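Local coordinates for dephospho-CoA kinase (Mycobacterium paratuberculosis, PDB 6N39), which probably phosphorylates the 3'-hydroxyl of dephospho-coenzyme A with ATP, the last step of coenzyme A biosynthesis, and carries a C-terminal UPF0157 (GrpB) domain involved in its proper folding, at residues L122-S126 with Q167-R173; R174-D178 with R234-R238; W228-A232 with A266-I270. One frame throughout, in Å; residues are numbered along the deposited sequence.

Contact 1 of 3, residues L122-S126 with Q167-R173; sequences LLVES and QASDEQR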
# COMPACT_ATOMS: atom_id res chain seq x y z
N LEU A 122 15.86 -1.71 -6.21
CA LEU A 122 15.14 -2.69 -7.01
C LEU A 122 13.74 -2.96 -6.47
O LEU A 122 13.18 -4.04 -6.68
CB LEU A 122 15.94 -3.99 -7.11
CG LEU A 122 17.24 -3.84 -7.92
CD1 LEU A 122 18.01 -5.15 -8.03
CD2 LEU A 122 16.93 -3.29 -9.30
N LEU A 123 13.15 -1.97 -5.79
CA LEU A 123 11.82 -2.15 -5.20
C LEU A 123 10.80 -2.58 -6.26
O LEU A 123 10.07 -3.55 -6.08
CB LEU A 123 11.39 -0.86 -4.51
CG LEU A 123 10.07 -0.82 -3.73
CD1 LEU A 123 10.15 0.27 -2.68
CD2 LEU A 123 8.88 -0.53 -4.62
N VAL A 124 10.75 -1.84 -7.37
CA VAL A 124 9.75 -2.12 -8.40
C VAL A 124 10.08 -3.42 -9.13
O VAL A 124 9.21 -4.26 -9.36
CB VAL A 124 9.65 -0.93 -9.37
CG1 VAL A 124 8.66 -1.22 -10.47
CG2 VAL A 124 9.26 0.35 -8.62
N GLU A 125 11.36 -3.61 -9.49
CA GLU A 125 11.72 -4.77 -10.31
C GLU A 125 11.44 -6.09 -9.60
O GLU A 125 11.22 -7.10 -10.27
CB GLU A 125 13.20 -4.71 -10.70
CG GLU A 125 13.53 -3.61 -11.70
CD GLU A 125 13.76 -2.24 -11.07
OE1 GLU A 125 13.48 -2.04 -9.85
OE2 GLU A 125 14.20 -1.34 -11.82
N SER A 126 11.47 -6.11 -8.27
CA SER A 126 11.33 -7.37 -7.55
C SER A 126 10.00 -7.48 -6.82
O SER A 126 9.78 -8.44 -6.08
CB SER A 126 12.51 -7.55 -6.59
OG SER A 126 12.54 -6.49 -5.67
N GLN A 167 16.42 -0.93 -16.61
CA GLN A 167 15.64 -0.93 -15.38
C GLN A 167 14.15 -0.96 -15.71
O GLN A 167 13.75 -1.05 -16.88
CB GLN A 167 15.96 0.29 -14.52
CG GLN A 167 17.43 0.48 -14.16
CD GLN A 167 17.63 1.66 -13.23
OE1 GLN A 167 17.12 2.76 -13.49
NE2 GLN A 167 18.34 1.45 -12.14
N ALA A 168 13.32 -0.85 -14.68
CA ALA A 168 11.88 -0.79 -14.85
C ALA A 168 11.47 0.46 -15.62
O ALA A 168 12.18 1.47 -15.63
CB ALA A 168 11.19 -0.80 -13.49
N SER A 169 10.33 0.37 -16.30
CA SER A 169 9.77 1.53 -16.97
C SER A 169 9.08 2.45 -15.96
O SER A 169 8.75 2.06 -14.84
CB SER A 169 8.77 1.10 -18.04
OG SER A 169 7.57 0.61 -17.45
N ASP A 170 8.87 3.70 -16.38
CA ASP A 170 8.10 4.63 -15.55
C ASP A 170 6.67 4.15 -15.35
O ASP A 170 6.05 4.47 -14.34
CB ASP A 170 8.10 6.03 -16.19
CG ASP A 170 9.28 6.88 -15.74
OD1 ASP A 170 9.97 6.50 -14.77
OD2 ASP A 170 9.51 7.95 -16.34
N GLU A 171 6.14 3.40 -16.31
CA GLU A 171 4.78 2.88 -16.18
C GLU A 171 4.68 1.84 -15.06
O GLU A 171 3.74 1.85 -14.26
CB GLU A 171 4.34 2.31 -17.52
CG GLU A 171 2.99 1.64 -17.54
CD GLU A 171 2.61 1.16 -18.94
OE1 GLU A 171 3.05 1.79 -19.93
OE2 GLU A 171 1.88 0.16 -19.05
N GLN A 172 5.67 0.95 -14.99
CA GLN A 172 5.71 -0.03 -13.91
C GLN A 172 5.91 0.66 -12.57
O GLN A 172 5.27 0.29 -11.57
CB GLN A 172 6.81 -1.06 -14.18
CG GLN A 172 6.62 -1.80 -15.47
CD GLN A 172 7.81 -2.66 -15.81
OE1 GLN A 172 8.96 -2.22 -15.73
NE2 GLN A 172 7.55 -3.89 -16.20
N ARG A 173 6.79 1.66 -12.52
CA ARG A 173 6.95 2.42 -11.29
C ARG A 173 5.63 3.06 -10.88
O ARG A 173 5.20 2.94 -9.73
CB ARG A 173 8.02 3.50 -11.46
CG ARG A 173 9.43 2.97 -11.69
CD ARG A 173 10.42 4.11 -11.91
NE ARG A 173 11.76 3.57 -12.14
CZ ARG A 173 12.39 3.59 -13.31
NH1 ARG A 173 11.83 4.15 -14.37
NH2 ARG A 173 13.60 3.04 -13.40
O HOH W 1 14.58 1.16 -11.28

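Contact 2 of 3, residues R174-D178 with R234-R238; sequences RAVAD and RIVNR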
# COMPACT_ATOMS: atom_id res chain seq x y z
N ARG A 174 4.97 3.75 -11.82
CA ARG A 174 3.74 4.47 -11.50
C ARG A 174 2.71 3.52 -10.92
O ARG A 174 1.98 3.87 -9.99
CB ARG A 174 3.20 5.15 -12.75
CG ARG A 174 1.97 6.00 -12.52
CD ARG A 174 2.33 7.08 -11.54
NE ARG A 174 1.20 7.86 -11.04
CZ ARG A 174 0.59 7.63 -9.88
NH1 ARG A 174 0.98 6.63 -9.10
NH2 ARG A 174 -0.42 8.41 -9.51
N ALA A 175 2.66 2.28 -11.44
CA ALA A 175 1.67 1.33 -10.96
C ALA A 175 1.80 1.06 -9.45
O ALA A 175 0.79 0.77 -8.80
CB ALA A 175 1.78 0.02 -11.76
N VAL A 176 3.00 1.18 -8.88
CA VAL A 176 3.18 0.82 -7.48
C VAL A 176 3.56 2.02 -6.60
O VAL A 176 3.91 1.85 -5.44
CB VAL A 176 4.21 -0.32 -7.32
CG1 VAL A 176 3.69 -1.63 -7.98
CG2 VAL A 176 5.55 0.06 -7.95
N ALA A 177 3.47 3.24 -7.12
CA ALA A 177 3.80 4.43 -6.34
C ALA A 177 2.56 4.99 -5.64
O ALA A 177 1.59 5.37 -6.31
CB ALA A 177 4.42 5.51 -7.22
N ASP A 178 2.60 5.07 -4.31
CA ASP A 178 1.58 5.85 -3.62
C ASP A 178 1.80 7.33 -3.84
O ASP A 178 0.83 8.10 -3.95
CB ASP A 178 1.58 5.54 -2.13
CG ASP A 178 1.27 4.09 -1.86
OD1 ASP A 178 0.09 3.71 -1.99
OD2 ASP A 178 2.21 3.31 -1.59
N ARG A 234 -2.95 -1.63 -5.32
CA ARG A 234 -1.87 -1.46 -4.34
C ARG A 234 -2.34 -1.86 -2.95
O ARG A 234 -1.63 -2.56 -2.22
CB ARG A 234 -1.35 -0.02 -4.33
CG ARG A 234 -0.66 0.34 -5.61
CD ARG A 234 0.08 1.65 -5.48
NE ARG A 234 -0.80 2.80 -5.51
CZ ARG A 234 -1.13 3.46 -6.61
NH1 ARG A 234 -0.67 3.09 -7.79
NH2 ARG A 234 -1.93 4.52 -6.53
N ILE A 235 -3.58 -1.47 -2.60
CA ILE A 235 -4.09 -1.76 -1.26
C ILE A 235 -4.32 -3.27 -1.08
O ILE A 235 -3.95 -3.85 -0.06
CB ILE A 235 -5.38 -0.96 -1.01
CG1 ILE A 235 -5.08 0.54 -0.99
CG2 ILE A 235 -6.05 -1.42 0.28
CD1 ILE A 235 -6.34 1.46 -1.20
N VAL A 236 -4.95 -3.91 -2.07
CA VAL A 236 -5.21 -5.35 -2.03
C VAL A 236 -3.91 -6.11 -1.83
O VAL A 236 -3.83 -7.01 -0.98
CB VAL A 236 -5.93 -5.81 -3.31
CG1 VAL A 236 -5.86 -7.35 -3.45
CG2 VAL A 236 -7.39 -5.32 -3.34
N ASN A 237 -2.86 -5.77 -2.60
CA ASN A 237 -1.59 -6.47 -2.45
C ASN A 237 -1.01 -6.26 -1.06
O ASN A 237 -0.53 -7.21 -0.43
CB ASN A 237 -0.59 -5.98 -3.51
CG ASN A 237 -0.95 -6.45 -4.91
OD1 ASN A 237 -1.78 -7.33 -5.09
ND2 ASN A 237 -0.30 -5.85 -5.92
N ARG A 238 -1.03 -5.01 -0.58
CA ARG A 238 -0.50 -4.69 0.74
C ARG A 238 -1.21 -5.48 1.84
O ARG A 238 -0.57 -5.98 2.78
CB ARG A 238 -0.64 -3.18 0.99
CG ARG A 238 -0.23 -2.71 2.38
CD ARG A 238 -0.46 -1.17 2.57
NE ARG A 238 0.22 -0.40 1.52
CZ ARG A 238 -0.34 0.57 0.80
NH1 ARG A 238 -1.60 0.97 1.03
NH2 ARG A 238 0.38 1.16 -0.15
O HOH W 2 -2.70 7.16 -7.35
O HOH W 3 -2.81 3.11 -0.31
O HOH W 4 -1.99 4.88 -3.65

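Contact 3 of 3, residues W228-A232 with A266-I270; sequences WPAQA and AKDVI. With ACT (acetate ion), chain G.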
# COMPACT_ATOMS: atom_id res chain seq x y z
N TRP A 228 -8.78 4.94 -9.32
CA TRP A 228 -9.19 4.04 -8.24
C TRP A 228 -8.78 2.58 -8.46
O TRP A 228 -8.40 1.93 -7.48
CB TRP A 228 -10.71 4.10 -8.01
CG TRP A 228 -11.18 5.29 -7.24
CD1 TRP A 228 -10.45 6.05 -6.37
CD2 TRP A 228 -12.50 5.85 -7.27
NE1 TRP A 228 -11.23 7.07 -5.88
CE2 TRP A 228 -12.49 6.97 -6.40
CE3 TRP A 228 -13.68 5.52 -7.94
CZ2 TRP A 228 -13.63 7.76 -6.20
CZ3 TRP A 228 -14.80 6.31 -7.73
CH2 TRP A 228 -14.76 7.42 -6.87
N PRO A 229 -8.87 2.00 -9.67
CA PRO A 229 -8.44 0.60 -9.80
C PRO A 229 -6.97 0.38 -9.42
O PRO A 229 -6.67 -0.58 -8.71
CB PRO A 229 -8.72 0.28 -11.28
CG PRO A 229 -9.81 1.25 -11.68
CD PRO A 229 -9.47 2.51 -10.92
N ALA A 230 -6.06 1.27 -9.85
CA ALA A 230 -4.65 1.12 -9.50
C ALA A 230 -4.42 1.30 -8.01
O ALA A 230 -3.66 0.54 -7.38
CB ALA A 230 -3.80 2.11 -10.31
N GLN A 231 -5.07 2.31 -7.41
CA GLN A 231 -4.95 2.49 -5.96
C GLN A 231 -5.45 1.25 -5.22
O GLN A 231 -4.82 0.79 -4.25
CB GLN A 231 -5.72 3.74 -5.50
CG GLN A 231 -5.19 5.06 -6.12
CD GLN A 231 -6.10 6.27 -5.84
OE1 GLN A 231 -7.13 6.16 -5.17
NE2 GLN A 231 -5.71 7.42 -6.37
N ALA A 232 -6.57 0.69 -5.68
CA ALA A 232 -7.12 -0.47 -4.99
C ALA A 232 -6.21 -1.68 -5.13
O ALA A 232 -6.09 -2.48 -4.20
CB ALA A 232 -8.52 -0.79 -5.52
N ALA A 266 -19.54 8.91 -6.31
CA ALA A 266 -19.30 8.15 -5.09
C ALA A 266 -18.48 8.99 -4.12
O ALA A 266 -17.79 9.94 -4.52
CB ALA A 266 -18.58 6.83 -5.37
N LYS A 267 -18.57 8.64 -2.85
CA LYS A 267 -17.67 9.18 -1.84
C LYS A 267 -16.25 8.69 -2.11
O LYS A 267 -16.04 7.54 -2.52
CB LYS A 267 -18.17 8.74 -0.46
CG LYS A 267 -17.66 9.52 0.73
CD LYS A 267 -18.19 8.88 2.01
CE LYS A 267 -17.47 9.41 3.25
NZ LYS A 267 -17.65 8.50 4.42
N ASP A 268 -15.24 9.55 -1.90
CA ASP A 268 -13.86 9.17 -2.26
C ASP A 268 -13.20 8.41 -1.10
O ASP A 268 -12.27 8.87 -0.43
CB ASP A 268 -13.05 10.39 -2.68
CG ASP A 268 -11.75 9.99 -3.43
OD1 ASP A 268 -11.29 8.84 -3.30
OD2 ASP A 268 -11.19 10.84 -4.15
N VAL A 269 -13.68 7.20 -0.89
CA VAL A 269 -13.07 6.28 0.06
C VAL A 269 -13.12 4.89 -0.57
O VAL A 269 -14.15 4.49 -1.13
CB VAL A 269 -13.78 6.33 1.43
CG1 VAL A 269 -15.27 6.23 1.26
CG2 VAL A 269 -13.25 5.23 2.36
N ILE A 270 -12.01 4.18 -0.53
CA ILE A 270 -11.92 2.87 -1.15
C ILE A 270 -12.30 1.80 -0.13
O ILE A 270 -11.72 1.75 0.96
CB ILE A 270 -10.51 2.63 -1.72
CG1 ILE A 270 -10.30 3.53 -2.94
CG2 ILE A 270 -10.31 1.15 -2.08
CD1 ILE A 270 -8.95 3.37 -3.61
C ACT G . -20.96 6.14 -1.22
O ACT G . -21.84 6.79 -0.55
OXT ACT G . -20.39 6.43 -2.34
CH3 ACT G . -20.49 4.79 -0.58
O HOH W 5 -8.77 9.29 -5.65

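Contact 1 of 3, residues L122-S126 with Q167-R173
Val124 and Glu125 carry the loop 122-126 onto the start of helix 170-176, in the P-loop kinase domain, where the loop follows strand 115-119 of the parallel sheet. The two methyls of Val124 part the work. CG1, anti to the backbone N (chi1 178°), packs 4.0 Å from Ala168 CB and also meets the Gln172 backbone, while CG2 lies 4.0 Å from Arg173 CG, where the two side chains cross at about a right angle. Ile137 of strand 135-139, in the same sheet, touches both Val124 and Arg173.

Next along the loop, Glu125 bends at chi2 (83°) and brings its carboxylate to the chain just ahead of the helix. Ala168 N donates to Glu125 OE2 over 3.0 Å with an N-H...O angle of 160°, reaching that oxygen on its anti side and somewhat out of the carboxylate plane. Gln167 CB rests against the same oxygen, whereas its amide oxygen is taken by Ile18 N, just before the predicted ATP-binding residues.

The segment closes in a turn, with both Ser126 N and Ser126 OG bonded to Leu122 O from opposite faces of its plane. On the partner side Ser169 and Gln172 form a capping box: Gln172 N donates to Ser169 OG, and Ser169 N to Gln172 OE1. The Arg173 guanidinium, whose NH1 is salt-bridged to Asp170 OD1, reaches Glu125 through a water, which donates to Glu125 OE2 at 2.6 Å and accepts from Arg173 NH2 at 3.0 Å.

Contact 2 of 3, residues R174-D178 with R234-R238
Arg234 reaches from helix 228-243 to the C-terminal part of helix 170-176, bridging the UPF0157 region and the kinase domain. Its chain, bent at chi3 (-75°), brings the guanidinium against the backbone of 175-178. Arg234 NH1 donates to Ala175 O at 2.9 Å (N-H...O 154°); the carbonyl oxygen lies close to the guanidinium plane, but the donor stands well above the plane of the carbonyl. Ala177 O sits 3.3 Å above the centre of one face of the Arg234 guanidinium and accepts a weak bond from Arg174 NH1. Arg234 NH2 is served by water: it donates to one that in turn donates to Asp178 OD1, and weakly to another that Arg174 NH2 also meets weakly.

Asp178 is the acceptor shared by the two arginines of helix 228-243. Arg238 NH2 donates to Asp178 OD1 at 3.2 Å on the syn side, almost in the guanidinium plane, forming a salt bridge, while Arg234 NE makes a long one with Asp178 OD1 at 3.7 Å. Asp178 OD2 accepts from Val135 N. Arg238 is bound on further sides, its NE to Phe132 O and its NH1 to Tyr294 OH, and a water accepts from Arg238 NH1 and donates weakly to Asp178 OD1.

Arg174 NH1 comes within 4.1 Å of Arg234 NH1, their planes only 21° apart. The charge of Arg174 is probably offset by its salt bridge from NH2 to Glu227 OE2; it also has a cation-pi contact with Trp180, although its side chain is poorly ordered.

One carboxylate and the Ala175 carbonyl thus take direct bonds from two arginines and waters add further links, which implies a polar, partly hydrated domain junction whose positive charge is probably balanced in part by Asp178.

Contact 3 of 3, residues W228-A232 with A266-I270
The indole N-H of Trp228 reaches a carboxylate oxygen of Asp268 from above the carboxylate plane. Trp228 NE1 donates to Asp268 OD1 at 3.1 Å with an N-H...O angle of 147°. The oxygen lies at the ring edge, a little off the indole plane, and the ring and carboxylate planes stand 74° apart. The crossing follows from Asp268, whose CG is anti to the backbone N (chi1 -164°), bringing OD1 across to the pyrrole side of the indole. The same OD1 forms a salt bridge with Arg337 NH2, so one oxygen takes both an indole N-H and a guanidinium; this may stabilise the negative charge on the aspartate.

The two ends of the indole meet apolar groups. At its far, benzo end, Trp228 CH2 lies 4.1 Å from Ala266 CB, and at the near end Trp228 CD1 lies 4.1 Å from Ile270 CD1. That isoleucine methyl also touches Gln231, with Gln231 OE1 at 3.7 Å from Ile270 CD1, where the two side chains cross at about a right angle. Gln231 OE1 is itself bonded to Arg337 NH1, so this arginine serves both segments. One turn along the helix from Trp228, Ala232 CB faces Ile270 CG2 at 4.3 Å.

Asp268 is the centre of an inverse gamma turn between Lys267 and Val269. Just before it, Lys267 N donates to OXT of an acetate ion at 2.9 Å, the ion probably coming from the crystallisation liquor.

The arrangement is a helix lying against a mixed sheet: helix 228-243 starts beside the turn that leads from strand 266-267 into strand 270-276, within the GrpB (UPF0157) domain.

The three contacts follow one another across the molecule. Contact 1 lies within the kinase domain, contact 3 within the UPF0157 domain, and contact 2 joins them. Contacts 1 and 2 share helix 170-176 and touch through Val124 CG2 and Val176 CG2; contacts 2 and 3 share helix 228-243 and touch through Ile235 CD1 and Ile270 CD1. Contacts 1 and 3 do not meet, their nearest atoms being about 9 Å apart. All three are partly buried, though contact 3 has the most buried residues. Contact 2, nearest the centre of the chain, is the most charged, whereas contacts 1 and 3 each combine apolar packing with a single direct hydrogen bond to a carboxylate.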